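Local coordinates for hypothetical protein AGR_pAT_315 (PDB 1VQY), which is of unknown function but belongs to the NIPSNAP family, whose members share the dimeric alpha-beta barrel fold, at residues Ile14-Ile19 with Trp67-Leu72; Gln28-Leu33 with Pro93-Leu98; Ile39-Pro44 with Ala83-Trp88. One frame throughout, in Å; residues are numbered along the deposited sequence.

Contact 1: residues Ile14-Ile19 with Trp67-Leu72; sequences IVEERI and WGYASL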
ATOM      1  N   ILE B  14      20.558   9.190  16.202  1.00 24.18           N
ATOM      2  CA  ILE B  14      19.407   8.712  15.468  1.00 21.72           C
ATOM      3  C   ILE B  14      19.693   8.879  13.998  1.00 20.02           C
ATOM      4  O   ILE B  14      20.571   9.653  13.618  1.00 20.11           O
ATOM      5  CB  ILE B  14      18.099   9.395  15.934  1.00 21.65           C
ATOM      6  CG1 ILE B  14      18.116  10.905  15.686  1.00 22.68           C
ATOM      7  CG2 ILE B  14      17.899   9.138  17.436  1.00 20.73           C
ATOM      8  CD1 ILE B  14      17.606  11.315  14.337  1.00 25.24           C
ATOM      9  N   VAL B  15      18.985   8.109  13.181  1.00 18.96           N
ATOM     10  CA  VAL B  15      19.152   8.121  11.734  1.00 18.76           C
ATOM     11  C   VAL B  15      17.805   8.411  11.046  1.00 18.14           C
ATOM     12  O   VAL B  15      16.811   7.747  11.308  1.00 18.77           O
ATOM     13  CB  VAL B  15      19.719   6.760  11.248  1.00 19.50           C
ATOM     14  CG1 VAL B  15      19.620   6.620   9.724  1.00 20.12           C
ATOM     15  CG2 VAL B  15      21.161   6.594  11.716  1.00 17.71           C
ATOM     16  N   GLU B  16      17.779   9.404  10.166  1.00 17.18           N
ATOM     17  CA  GLU B  16      16.595   9.669   9.376  1.00 16.77           C
ATOM     18  C   GLU B  16      16.744   9.087   7.978  1.00 16.65           C
ATOM     19  O   GLU B  16      17.715   9.362   7.284  1.00 14.90           O
ATOM     20  CB  GLU B  16      16.317  11.160   9.264  1.00 16.71           C
ATOM     21  CG  GLU B  16      15.207  11.472   8.243  1.00 19.83           C
ATOM     22  CD  GLU B  16      14.897  12.943   8.115  1.00 16.44           C
ATOM     23  OE1 GLU B  16      15.769  13.786   8.412  1.00 16.59           O
ATOM     24  OE2 GLU B  16      13.761  13.246   7.723  1.00 13.28           O
ATOM     25  N   GLU B  17      15.749   8.300   7.574  1.00 17.56           N
ATOM     26  CA  GLU B  17      15.647   7.775   6.208  1.00 18.15           C
ATOM     27  C   GLU B  17      14.581   8.544   5.436  1.00 16.19           C
ATOM     28  O   GLU B  17      13.443   8.560   5.841  1.00 15.79           O
ATOM     29  CB  GLU B  17      15.294   6.284   6.238  1.00 17.20           C
ATOM     30  CG  GLU B  17      15.367   5.590   4.884  1.00 17.89           C
ATOM     31  CD  GLU B  17      15.275   4.063   5.015  1.00 19.37           C
ATOM     32  OE1 GLU B  17      14.806   3.594   6.071  1.00 15.32           O
ATOM     33  OE2 GLU B  17      15.683   3.338   4.074  1.00 23.36           O
ATOM     34  N   ARG B  18      14.979   9.210   4.359  1.00 16.52           N
ATOM     35  CA  ARG B  18      14.055   9.845   3.427  1.00 17.59           C
ATOM     36  C   ARG B  18      14.009   9.082   2.102  1.00 18.55           C
ATOM     37  O   ARG B  18      15.019   8.637   1.596  1.00 19.15           O
ATOM     38  CB  ARG B  18      14.459  11.292   3.210  1.00 18.02           C
ATOM     39  CG  ARG B  18      14.551  12.044   4.533  1.00 17.83           C
ATOM     40  CD  ARG B  18      15.124  13.416   4.370  1.00 16.62           C
ATOM     41  NE  ARG B  18      14.237  14.275   3.596  1.00 17.64           N
ATOM     42  CZ  ARG B  18      13.174  14.928   4.074  1.00 19.99           C
ATOM     43  NH1 ARG B  18      12.822  14.854   5.364  1.00 17.68           N
ATOM     44  NH2 ARG B  18      12.462  15.683   3.243  1.00 15.47           N
ATOM     45  N   ILE B  19      12.805   8.905   1.571  1.00 20.49           N
ATOM     46  CA  ILE B  19      12.539   7.951   0.492  1.00 20.57           C
ATOM     47  C   ILE B  19      11.646   8.683  -0.463  1.00 18.89           C
ATOM     48  O   ILE B  19      10.507   8.969  -0.121  1.00 18.74           O
ATOM     49  CB  ILE B  19      11.829   6.658   1.019  1.00 19.54           C
ATOM     50  CG1 ILE B  19      12.674   5.994   2.103  1.00 22.66           C
ATOM     51  CG2 ILE B  19      11.608   5.646  -0.093  1.00 19.06           C
ATOM     52  CD1 ILE B  19      11.895   5.031   2.980  1.00 25.31           C
ATOM     53  N   TRP B  67      20.511  10.303   7.043  1.00 18.78           N
ATOM     54  CA  TRP B  67      21.122  11.419   7.764  1.00 17.50           C
ATOM     55  C   TRP B  67      21.242  11.098   9.231  1.00 17.31           C
ATOM     56  O   TRP B  67      20.254  10.686   9.842  1.00 17.05           O
ATOM     57  CB  TRP B  67      20.272  12.666   7.604  1.00 16.78           C
ATOM     58  CG  TRP B  67      20.160  13.109   6.169  1.00 17.93           C
ATOM     59  CD1 TRP B  67      19.206  12.741   5.282  1.00 17.57           C
ATOM     60  CD2 TRP B  67      21.054  13.985   5.459  1.00 15.36           C
ATOM     61  NE1 TRP B  67      19.432  13.339   4.066  1.00 20.63           N
ATOM     62  CE2 TRP B  67      20.560  14.106   4.145  1.00 20.09           C
ATOM     63  CE3 TRP B  67      22.221  14.674   5.808  1.00 16.70           C
ATOM     64  CZ2 TRP B  67      21.175  14.914   3.179  1.00 18.76           C
ATOM     65  CZ3 TRP B  67      22.848  15.453   4.851  1.00 17.86           C
ATOM     66  CH2 TRP B  67      22.326  15.573   3.549  1.00 17.85           C
ATOM     67  N   GLY B  68      22.448  11.309   9.787  1.00 16.46           N
ATOM     68  CA  GLY B  68      22.732  11.065  11.187  1.00 15.29           C
ATOM     69  C   GLY B  68      22.506  12.333  11.985  1.00 16.50           C
ATOM     70  O   GLY B  68      22.910  13.418  11.543  1.00 15.51           O
ATOM     71  N   TYR B  69      21.844  12.201  13.141  1.00 15.82           N
ATOM     72  CA  TYR B  69      21.661  13.310  14.077  1.00 16.03           C
ATOM     73  C   TYR B  69      21.865  12.858  15.520  1.00 17.66           C
ATOM     74  O   TYR B  69      21.762  11.666  15.836  1.00 18.87           O
ATOM     75  CB  TYR B  69      20.269  13.924  13.955  1.00 15.52           C
ATOM     76  CG  TYR B  69      19.956  14.584  12.645  1.00 14.03           C
ATOM     77  CD1 TYR B  69      20.427  15.862  12.351  1.00 15.57           C
ATOM     78  CD2 TYR B  69      19.159  13.954  11.708  1.00 17.66           C
ATOM     79  CE1 TYR B  69      20.126  16.486  11.149  1.00 12.35           C
ATOM     80  CE2 TYR B  69      18.854  14.560  10.503  1.00 16.75           C
ATOM     81  CZ  TYR B  69      19.335  15.830  10.229  1.00 16.40           C
ATOM     82  OH  TYR B  69      19.020  16.421   9.021  1.00 15.59           O
ATOM     83  N   ALA B  70      22.152  13.815  16.395  1.00 18.33           N
ATOM     84  CA  ALA B  70      22.403  13.507  17.805  1.00 20.88           C
ATOM     85  C   ALA B  70      21.099  13.318  18.576  1.00 21.37           C
ATOM     86  O   ALA B  70      21.014  12.476  19.480  1.00 23.32           O
ATOM     87  CB  ALA B  70      23.257  14.606  18.454  1.00 21.09           C
ATOM     88  N   SER B  71      20.099  14.122  18.219  1.00 21.41           N
ATOM     89  CA  SER B  71      18.760  14.048  18.803  1.00 21.63           C
ATOM     90  C   SER B  71      17.741  14.555  17.783  1.00 22.56           C
ATOM     91  O   SER B  71      18.126  15.052  16.710  1.00 23.53           O
ATOM     92  CB  SER B  71      18.686  14.891  20.069  1.00 20.76           C
ATOM     93  OG  SER B  71      18.757  16.273  19.757  1.00 21.04           O
ATOM     94  N   LEU B  72      16.454  14.440  18.099  1.00 22.29           N
ATOM     95  CA  LEU B  72      15.425  14.932  17.184  1.00 23.04           C
ATOM     96  C   LEU B  72      15.280  16.454  17.232  1.00 23.26           C
ATOM     97  O   LEU B  72      14.862  17.055  16.239  1.00 21.62           O
ATOM     98  CB  LEU B  72      14.081  14.241  17.418  1.00 23.85           C
ATOM     99  CG  LEU B  72      13.973  12.802  16.865  1.00 25.06           C
ATOM    100  CD1 LEU B  72      12.664  12.163  17.277  1.00 27.87           C
ATOM    101  CD2 LEU B  72      14.118  12.741  15.346  1.00 24.42           C
TER
HETATM  102  O   HOH W   1      17.548  15.216   7.204  1.00 15.19           O
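Ile14 and Tyr69 pair across two antiparallel strands at the middle of a four-stranded sheet of the ferredoxin-like kind found in dimeric alpha-beta barrel proteins. The ladder is regular. Ile14 with Tyr69 and Glu16 with Trp67 are hydrogen-bonded pairs, each closed by two backbone bonds; Ile14 N reaches Tyr69 O at 2.8 Å, and Tyr69 N returns a nearly straight bond to Ile14 O (172° at the hydrogen). Between them Val15 and Gly68 form a non-hydrogen-bonded pair whose CA atoms supply C-H...O contacts, Gly68 CA to Ile14 O at 3.5 Å and Val15 CA to Trp67 O at 3.4 Å.

Apolar packing gathers on the sheet face of Ile14, Glu16, Trp67 and Tyr69, which helices 27-46 and 72-84 cover. Ile14 CG1 sits between backbone N and carbonyl carbon (chi1 63°), and this brings CD1 to the edge of the Tyr69 ring, 3.7 Å from Tyr69 CB, and also against Leu72 CD2, whose side chain runs at about a right angle to it. On the other face Val15 packs on Phe53 of a neighbouring subunit.

Polar contacts on the helix-covered face centre on the Glu16 carboxylate. Its OE2 forms a salt bridge with Arg18 NH1 at 3.0 Å, met from above the carboxylate plane, and is shared with Arg75 and Asn104, donors that would probably keep the acid ionised; Arg18 NE also bonds to the Tyr20 hydroxyl. The extended Glu16 chain lies beside Tyr69, and one water joins their ends, 2.6 Å from both Glu16 OE1 and Tyr69 OH.

Contact 2: residues Gln28-Leu33 with Pro93-Leu98; sequences QEYLKL and PRLSVL
Leu98, Leu33 and Leu95 lose the most surface where the start of helix 27-46 meets the end of helix 86-96 and the turn after it. Leu98 points at the opposite helix and lays CD1 against its backbone, 3.5 Å from Tyr30 N. The same methyl touches Leu33 CD1 at 4.1 Å, while the other branch, CD2, lies near the carboxylate of Glu29, whose chain crosses it at about a right angle.

Leu95 works through CD1, which approaches the Tyr30 ring obliquely, at 3.4 Å from Tyr30 CD2 and 3.5 Å from Tyr30 CE2, and also reaches Leu33 CB. With CG anti to the backbone N in both residues (chi1 -167° in Leu95 and 178° in Tyr30), the branched end and the ring are brought together. Beyond the contact, Tyr30 OH bonds to the hydroxyl of Tyr52 on the sheet.

Leu33 CD2 lies against the guanidinium of the exposed Arg94, 3.7 Å from Arg94 NH1; Arg94 itself is paired with Glu37. With no hydrogen bond across the segments, the fit rests on apolar shape and on keeping these side chains from water, while Glu29 and Arg94 hold their charges at the exposed margin.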
ATOM      1  N   GLN B  28      17.913  11.496 -13.776  1.00 18.45           N
ATOM      2  CA  GLN B  28      19.217  12.108 -14.040  1.00 19.92           C
ATOM      3  C   GLN B  28      19.218  13.605 -13.764  1.00 19.67           C
ATOM      4  O   GLN B  28      20.245  14.163 -13.386  1.00 19.34           O
ATOM      5  CB  GLN B  28      19.689  11.829 -15.470  1.00 20.46           C
ATOM      6  CG  GLN B  28      19.956  10.339 -15.758  1.00 26.54           C
ATOM      7  CD  GLN B  28      20.905   9.688 -14.754  1.00 32.86           C
ATOM      8  OE1 GLN B  28      22.008  10.185 -14.508  1.00 30.20           O
ATOM      9  NE2 GLN B  28      20.465   8.577 -14.153  1.00 31.16           N
ATOM     10  N   GLU B  29      18.077  14.249 -13.957  1.00 20.43           N
ATOM     11  CA  GLU B  29      17.932  15.674 -13.635  1.00 22.21           C
ATOM     12  C   GLU B  29      17.939  15.884 -12.111  1.00 20.27           C
ATOM     13  O   GLU B  29      18.647  16.752 -11.598  1.00 18.72           O
ATOM     14  CB  GLU B  29      16.648  16.212 -14.257  1.00 21.59           C
ATOM     15  CG  GLU B  29      16.535  17.722 -14.298  1.00 27.73           C
ATOM     16  CD  GLU B  29      15.210  18.195 -14.913  1.00 27.85           C
ATOM     17  OE1 GLU B  29      14.591  17.431 -15.692  1.00 35.10           O
ATOM     18  OE2 GLU B  29      14.787  19.336 -14.602  1.00 36.22           O
ATOM     19  N   TYR B  30      17.159  15.070 -11.398  1.00 19.11           N
ATOM     20  CA  TYR B  30      17.172  15.050  -9.930  1.00 19.04           C
ATOM     21  C   TYR B  30      18.595  14.891  -9.403  1.00 18.77           C
ATOM     22  O   TYR B  30      19.061  15.697  -8.610  1.00 18.19           O
ATOM     23  CB  TYR B  30      16.312  13.904  -9.373  1.00 18.09           C
ATOM     24  CG  TYR B  30      16.353  13.845  -7.875  1.00 18.52           C
ATOM     25  CD1 TYR B  30      17.369  13.133  -7.213  1.00 19.89           C
ATOM     26  CD2 TYR B  30      15.408  14.519  -7.097  1.00 19.46           C
ATOM     27  CE1 TYR B  30      17.428  13.079  -5.827  1.00 16.98           C
ATOM     28  CE2 TYR B  30      15.465  14.478  -5.699  1.00 17.79           C
ATOM     29  CZ  TYR B  30      16.489  13.767  -5.077  1.00 16.65           C
ATOM     30  OH  TYR B  30      16.588  13.708  -3.699  1.00 19.56           O
ATOM     31  N   LEU B  31      19.264  13.833  -9.857  1.00 18.11           N
ATOM     32  CA  LEU B  31      20.624  13.531  -9.460  1.00 17.45           C
ATOM     33  C   LEU B  31      21.625  14.636  -9.751  1.00 17.27           C
ATOM     34  O   LEU B  31      22.524  14.898  -8.942  1.00 16.35           O
ATOM     35  CB  LEU B  31      21.079  12.248 -10.148  1.00 17.14           C
ATOM     36  CG  LEU B  31      20.487  10.967  -9.577  1.00 17.78           C
ATOM     37  CD1 LEU B  31      21.043   9.781 -10.369  1.00 17.58           C
ATOM     38  CD2 LEU B  31      20.748  10.828  -8.039  1.00 14.51           C
ATOM     39  N   LYS B  32      21.470  15.269 -10.913  1.00 18.43           N
ATOM     40  CA  LYS B  32      22.388  16.295 -11.370  1.00 18.79           C
ATOM     41  C   LYS B  32      22.285  17.528 -10.490  1.00 18.37           C
ATOM     42  O   LYS B  32      23.298  18.123 -10.123  1.00 19.92           O
ATOM     43  CB  LYS B  32      22.111  16.674 -12.829  1.00 18.72           C
ATOM     44  CG  LYS B  32      23.009  17.795 -13.332  1.00 19.73           C
ATOM     45  CD  LYS B  32      22.705  18.236 -14.754  1.00 21.54           C
ATOM     46  CE  LYS B  32      23.950  18.912 -15.349  1.00 23.46           C
ATOM     47  NZ  LYS B  32      23.719  19.464 -16.701  1.00 35.07           N
ATOM     48  N   LEU B  33      21.063  17.926 -10.183  1.00 17.54           N
ATOM     49  CA  LEU B  33      20.846  19.021  -9.246  1.00 18.85           C
ATOM     50  C   LEU B  33      21.493  18.771  -7.886  1.00 17.60           C
ATOM     51  O   LEU B  33      22.141  19.658  -7.332  1.00 17.33           O
ATOM     52  CB  LEU B  33      19.348  19.273  -9.052  1.00 19.81           C
ATOM     53  CG  LEU B  33      18.734  20.065 -10.196  1.00 19.85           C
ATOM     54  CD1 LEU B  33      17.228  19.940 -10.136  1.00 22.76           C
ATOM     55  CD2 LEU B  33      19.176  21.521 -10.140  1.00 21.96           C
ATOM     56  N   PRO B  93      12.991  24.535  -4.560  1.00 21.14           N
ATOM     57  CA  PRO B  93      11.831  24.478  -5.434  1.00 22.53           C
ATOM     58  C   PRO B  93      12.123  23.767  -6.758  1.00 22.93           C
ATOM     59  O   PRO B  93      11.219  23.176  -7.337  1.00 25.46           O
ATOM     60  CB  PRO B  93      11.497  25.957  -5.704  1.00 22.27           C
ATOM     61  CG  PRO B  93      12.267  26.742  -4.700  1.00 21.65           C
ATOM     62  CD  PRO B  93      13.469  25.921  -4.400  1.00 23.10           C
ATOM     63  N   ARG B  94      13.356  23.830  -7.237  1.00 21.69           N
ATOM     64  CA  ARG B  94      13.696  23.180  -8.497  1.00 23.21           C
ATOM     65  C   ARG B  94      13.821  21.686  -8.322  1.00 22.16           C
ATOM     66  O   ARG B  94      13.637  20.929  -9.274  1.00 22.79           O
ATOM     67  CB  ARG B  94      15.020  23.708  -9.046  1.00 23.03           C
ATOM     68  CG  ARG B  94      14.997  25.154  -9.463  1.00 25.83           C
ATOM     69  CD  ARG B  94      16.349  25.532 -10.021  1.00 26.02           C
ATOM     70  NE  ARG B  94      17.227  26.041  -8.980  1.00 27.54           N
ATOM     71  CZ  ARG B  94      18.553  25.870  -8.939  1.00 31.21           C
ATOM     72  NH1 ARG B  94      19.193  25.163  -9.879  1.00 27.52           N
ATOM     73  NH2 ARG B  94      19.251  26.419  -7.939  1.00 31.74           N
ATOM     74  N   LEU B  95      14.185  21.265  -7.118  1.00 21.14           N
ATOM     75  CA  LEU B  95      14.277  19.853  -6.819  1.00 20.93           C
ATOM     76  C   LEU B  95      12.892  19.261  -6.509  1.00 21.16           C
ATOM     77  O   LEU B  95      12.530  18.207  -7.013  1.00 18.99           O
ATOM     78  CB  LEU B  95      15.196  19.634  -5.631  1.00 20.13           C
ATOM     79  CG  LEU B  95      15.588  18.174  -5.445  1.00 20.58           C
ATOM     80  CD1 LEU B  95      16.547  17.725  -6.556  1.00 20.67           C
ATOM     81  CD2 LEU B  95      16.193  17.971  -4.070  1.00 21.43           C
ATOM     82  N   SER B  96      12.132  19.960  -5.674  1.00 22.96           N
ATOM     83  CA  SER B  96      10.825  19.485  -5.189  1.00 24.07           C
ATOM     84  C   SER B  96       9.809  19.225  -6.281  1.00 22.73           C
ATOM     85  O   SER B  96       8.951  18.368  -6.127  1.00 22.85           O
ATOM     86  CB  SER B  96      10.223  20.514  -4.231  1.00 24.23           C
ATOM     87  OG  SER B  96      11.060  20.682  -3.112  1.00 29.70           O
ATOM     88  N   VAL B  97       9.880  19.993  -7.360  1.00 22.62           N
ATOM     89  CA  VAL B  97       8.984  19.777  -8.494  1.00 23.38           C
ATOM     90  C   VAL B  97       9.231  18.424  -9.221  1.00 23.74           C
ATOM     91  O   VAL B  97       8.366  17.941  -9.954  1.00 24.24           O
ATOM     92  CB  VAL B  97       9.065  20.947  -9.504  1.00 23.40           C
ATOM     93  CG1 VAL B  97      10.396  20.969 -10.209  1.00 22.20           C
ATOM     94  CG2 VAL B  97       7.913  20.849 -10.528  1.00 30.79           C
ATOM     95  N   LEU B  98      10.395  17.814  -9.010  1.00 21.81           N
ATOM     96  CA  LEU B  98      10.731  16.552  -9.666  1.00 20.96           C
ATOM     97  C   LEU B  98      10.310  15.346  -8.836  1.00 20.81           C
ATOM     98  O   LEU B  98      10.440  14.213  -9.295  1.00 19.20           O
ATOM     99  CB  LEU B  98      12.235  16.472  -9.900  1.00 20.77           C
ATOM    100  CG  LEU B  98      12.892  17.500 -10.825  1.00 20.43           C
ATOM    101  CD1 LEU B  98      14.366  17.173 -10.958  1.00 21.31           C
ATOM    102  CD2 LEU B  98      12.224  17.509 -12.185  1.00 20.59           C
TER

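Contact 3: residues Ile39-Pro44 with Ala83-Trp88; sequences IAIQAP and AEDQRW
Ile41 pushes its side chain between Arg87 and Trp88, overlapping the guanidinium of Arg87 with one branch and touching the indole of Trp88 with another. CG1 lies 4.1 Å above the plane of the Arg87 guanidinium, over its centre, and CD1 continues to Arg87 CB at 3.8 Å; the two side chains run alongside in opposite senses. CG2 stands anti to the backbone N, CG1 beside it (chi1 -59°), an arrangement that turns CG2 to Trp88, 4.0 Å from Trp88 CE3, and to the carboxylate of Asp85.

Gln42 takes the far end of the indole. Its extended chain meets the CZ3 and CH2 atoms, amide and ring planes 40° apart, and Gln42 NE2 comes to 3.3 Å from Trp88 CH2. No direct hydrogen bond joins the two segments.

Asp85, the N-cap of helix 86-96, organises the polar groups of its own segment. Asp85 OD1 uses its anti lone pair to accept from Trp88 N at 2.9 Å, fixing the first turn from which both Arg87 and Trp88 project. Asp85 OD2 lies at the edge of the Arg87 guanidinium, in its plane, where Arg87 NH2 makes a weak salt bridge of 3.5 Å. A water carries the link across the contact: it accepts from Arg87 NH2 and donates to Ile41 O at 2.7 Å.

The contact thus joins the later half of helix 27-46 to the break between helices 72-84 and 86-96. Leu82 of helix 72-84 packs against both Gln42 and Trp88, Phe91 meets the indole further along helix 86-96, and Gln42 also rests on Trp67 of strand 62-69.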
ATOM      1  N   ILE B  39      23.787  19.007  -2.473  1.00 16.83           N
ATOM      2  CA  ILE B  39      24.495  18.301  -1.413  1.00 16.91           C
ATOM      3  C   ILE B  39      25.624  19.168  -0.810  1.00 16.67           C
ATOM      4  O   ILE B  39      25.953  19.041   0.381  1.00 16.59           O
ATOM      5  CB  ILE B  39      24.990  16.900  -1.917  1.00 17.92           C
ATOM      6  CG1 ILE B  39      24.871  15.839  -0.815  1.00 18.49           C
ATOM      7  CG2 ILE B  39      26.446  16.968  -2.490  1.00 17.75           C
ATOM      8  CD1 ILE B  39      23.510  15.706  -0.200  1.00 17.77           C
ATOM      9  N   ALA B  40      26.176  20.078  -1.613  1.00 16.16           N
ATOM     10  CA  ALA B  40      27.176  21.040  -1.136  1.00 17.05           C
ATOM     11  C   ALA B  40      26.598  22.081  -0.153  1.00 16.98           C
ATOM     12  O   ALA B  40      27.322  22.602   0.704  1.00 16.01           O
ATOM     13  CB  ALA B  40      27.869  21.740  -2.321  1.00 16.50           C
ATOM     14  N   ILE B  41      25.308  22.375  -0.291  1.00 17.32           N
ATOM     15  CA  ILE B  41      24.584  23.234   0.651  1.00 17.15           C
ATOM     16  C   ILE B  41      24.090  22.441   1.844  1.00 17.85           C
ATOM     17  O   ILE B  41      24.352  22.776   2.986  1.00 18.54           O
ATOM     18  CB  ILE B  41      23.345  23.858  -0.012  1.00 17.26           C
ATOM     19  CG1 ILE B  41      23.753  24.685  -1.229  1.00 18.26           C
ATOM     20  CG2 ILE B  41      22.568  24.725   1.000  1.00 18.58           C
ATOM     21  CD1 ILE B  41      22.623  25.001  -2.176  1.00 17.74           C
ATOM     22  N   GLN B  42      23.361  21.375   1.533  1.00 19.58           N
ATOM     23  CA  GLN B  42      22.662  20.525   2.489  1.00 19.53           C
ATOM     24  C   GLN B  42      23.576  19.894   3.560  1.00 20.04           C
ATOM     25  O   GLN B  42      23.301  20.008   4.758  1.00 19.59           O
ATOM     26  CB  GLN B  42      21.924  19.424   1.685  1.00 19.40           C
ATOM     27  CG  GLN B  42      20.782  18.732   2.398  1.00 22.08           C
ATOM     28  CD  GLN B  42      19.940  17.849   1.469  1.00 20.31           C
ATOM     29  OE1 GLN B  42      20.449  17.259   0.513  1.00 20.89           O
ATOM     30  NE2 GLN B  42      18.639  17.760   1.754  1.00 17.53           N
ATOM     31  N   ALA B  43      24.660  19.238   3.140  1.00 20.60           N
ATOM     32  CA  ALA B  43      25.424  18.354   4.053  1.00 20.31           C
ATOM     33  C   ALA B  43      26.137  19.077   5.200  1.00 20.15           C
ATOM     34  O   ALA B  43      26.019  18.655   6.351  1.00 21.14           O
ATOM     35  CB  ALA B  43      26.408  17.457   3.280  1.00 20.17           C
ATOM     36  N   PRO B  44      26.872  20.164   4.899  1.00 20.14           N
ATOM     37  CA  PRO B  44      27.526  20.927   5.950  1.00 20.30           C
ATOM     38  C   PRO B  44      26.592  21.379   7.074  1.00 20.48           C
ATOM     39  O   PRO B  44      27.032  21.482   8.237  1.00 20.33           O
ATOM     40  CB  PRO B  44      28.069  22.145   5.198  1.00 21.13           C
ATOM     41  CG  PRO B  44      28.281  21.659   3.818  1.00 20.16           C
ATOM     42  CD  PRO B  44      27.152  20.735   3.566  1.00 20.37           C
ATOM     43  N   ALA B  83      16.227  25.330   5.975  1.00 21.53           N
ATOM     44  CA  ALA B  83      15.082  26.013   5.403  1.00 23.34           C
ATOM     45  C   ALA B  83      15.354  27.513   5.308  1.00 24.43           C
ATOM     46  O   ALA B  83      14.898  28.199   4.382  1.00 24.15           O
ATOM     47  CB  ALA B  83      13.832  25.754   6.262  1.00 24.10           C
ATOM     48  N   GLU B  84      16.107  27.996   6.285  1.00 24.78           N
ATOM     49  CA  GLU B  84      16.448  29.405   6.430  1.00 26.32           C
ATOM     50  C   GLU B  84      17.621  29.851   5.519  1.00 23.72           C
ATOM     51  O   GLU B  84      17.847  31.035   5.338  1.00 22.73           O
ATOM     52  CB  GLU B  84      16.750  29.625   7.922  1.00 26.97           C
ATOM     53  CG  GLU B  84      17.248  30.983   8.383  1.00 31.92           C
ATOM     54  CD  GLU B  84      17.872  30.900   9.783  1.00 32.01           C
ATOM     55  OE1 GLU B  84      17.342  30.156  10.651  1.00 37.59           O
ATOM     56  OE2 GLU B  84      18.907  31.565  10.002  1.00 40.43           O
ATOM     57  N   ASP B  85      18.345  28.901   4.927  1.00 24.34           N
ATOM     58  CA  ASP B  85      19.502  29.219   4.072  1.00 23.52           C
ATOM     59  C   ASP B  85      19.080  29.681   2.690  1.00 22.12           C
ATOM     60  O   ASP B  85      18.288  29.028   2.024  1.00 21.86           O
ATOM     61  CB  ASP B  85      20.445  28.030   3.930  1.00 23.72           C
ATOM     62  CG  ASP B  85      21.627  28.327   3.010  1.00 24.11           C
ATOM     63  OD1 ASP B  85      21.459  28.338   1.778  1.00 25.31           O
ATOM     64  OD2 ASP B  85      22.735  28.536   3.521  1.00 25.57           O
ATOM     65  N   GLN B  86      19.670  30.795   2.265  1.00 22.33           N
ATOM     66  CA  GLN B  86      19.272  31.503   1.058  1.00 21.79           C
ATOM     67  C   GLN B  86      19.529  30.720  -0.212  1.00 20.91           C
ATOM     68  O   GLN B  86      18.675  30.689  -1.087  1.00 22.25           O
ATOM     69  CB  GLN B  86      20.014  32.812   0.983  1.00 22.52           C
ATOM     70  CG  GLN B  86      19.468  33.753  -0.043  1.00 27.39           C
ATOM     71  CD  GLN B  86      19.533  35.174   0.440  1.00 29.45           C
ATOM     72  OE1 GLN B  86      20.596  35.796   0.426  1.00 33.02           O
ATOM     73  NE2 GLN B  86      18.399  35.689   0.902  1.00 28.26           N
ATOM     74  N   ARG B  87      20.698  30.089  -0.308  1.00 19.65           N
ATOM     75  CA  ARG B  87      21.010  29.209  -1.433  1.00 20.68           C
ATOM     76  C   ARG B  87      20.022  28.041  -1.508  1.00 19.96           C
ATOM     77  O   ARG B  87      19.558  27.691  -2.589  1.00 19.54           O
ATOM     78  CB  ARG B  87      22.444  28.667  -1.320  1.00 21.65           C
ATOM     79  CG  ARG B  87      23.577  29.726  -1.374  1.00 23.58           C
ATOM     80  CD  ARG B  87      24.928  29.110  -0.985  1.00 22.93           C
ATOM     81  NE  ARG B  87      24.884  28.541   0.366  1.00 31.49           N
ATOM     82  CZ  ARG B  87      25.752  27.647   0.867  1.00 32.28           C
ATOM     83  NH1 ARG B  87      26.773  27.188   0.131  1.00 28.67           N
ATOM     84  NH2 ARG B  87      25.598  27.203   2.120  1.00 27.37           N
ATOM     85  N   TRP B  88      19.695  27.452  -0.358  1.00 18.79           N
ATOM     86  CA  TRP B  88      18.705  26.380  -0.308  1.00 20.11           C
ATOM     87  C   TRP B  88      17.337  26.855  -0.803  1.00 20.12           C
ATOM     88  O   TRP B  88      16.665  26.150  -1.549  1.00 20.42           O
ATOM     89  CB  TRP B  88      18.586  25.787   1.109  1.00 19.43           C
ATOM     90  CG  TRP B  88      17.766  24.539   1.179  1.00 17.84           C
ATOM     91  CD1 TRP B  88      16.530  24.415   1.722  1.00 19.79           C
ATOM     92  CD2 TRP B  88      18.116  23.237   0.677  1.00 20.05           C
ATOM     93  NE1 TRP B  88      16.080  23.109   1.600  1.00 20.46           N
ATOM     94  CE2 TRP B  88      17.033  22.369   0.965  1.00 18.45           C
ATOM     95  CE3 TRP B  88      19.239  22.717   0.024  1.00 20.30           C
ATOM     96  CZ2 TRP B  88      17.036  21.025   0.614  1.00 18.87           C
ATOM     97  CZ3 TRP B  88      19.243  21.366  -0.317  1.00 18.93           C
ATOM     98  CH2 TRP B  88      18.148  20.543  -0.031  1.00 17.76           C
TER
HETATM   99  O   HOH W   2      26.166  24.673   3.382  1.00 11.73           O

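How the contacts relate
From the N terminus, strand 14-22 leads into helix 27-46, which carries the first segments of contacts 2 and 3. Strands 49-55 and 62-69 follow, and contact 1 closes first, joining the two central strands across 47 intervening residues. Contact 3 closes next, at the junction of helices 72-84 and 86-96, and contact 2 last, as the chain turns toward strand 99-109. Contact 1 crosses both others along the chain, whereas contact 3 falls wholly within the span of contact 2. Contacts 2 and 3 bind the same helix pair at centres about 15 Å apart. Trp67 connects the sheet to helix 27-46, its CH2 lying 3.9 Å from Ile39 CD1; contacts 1 and 2 do not touch.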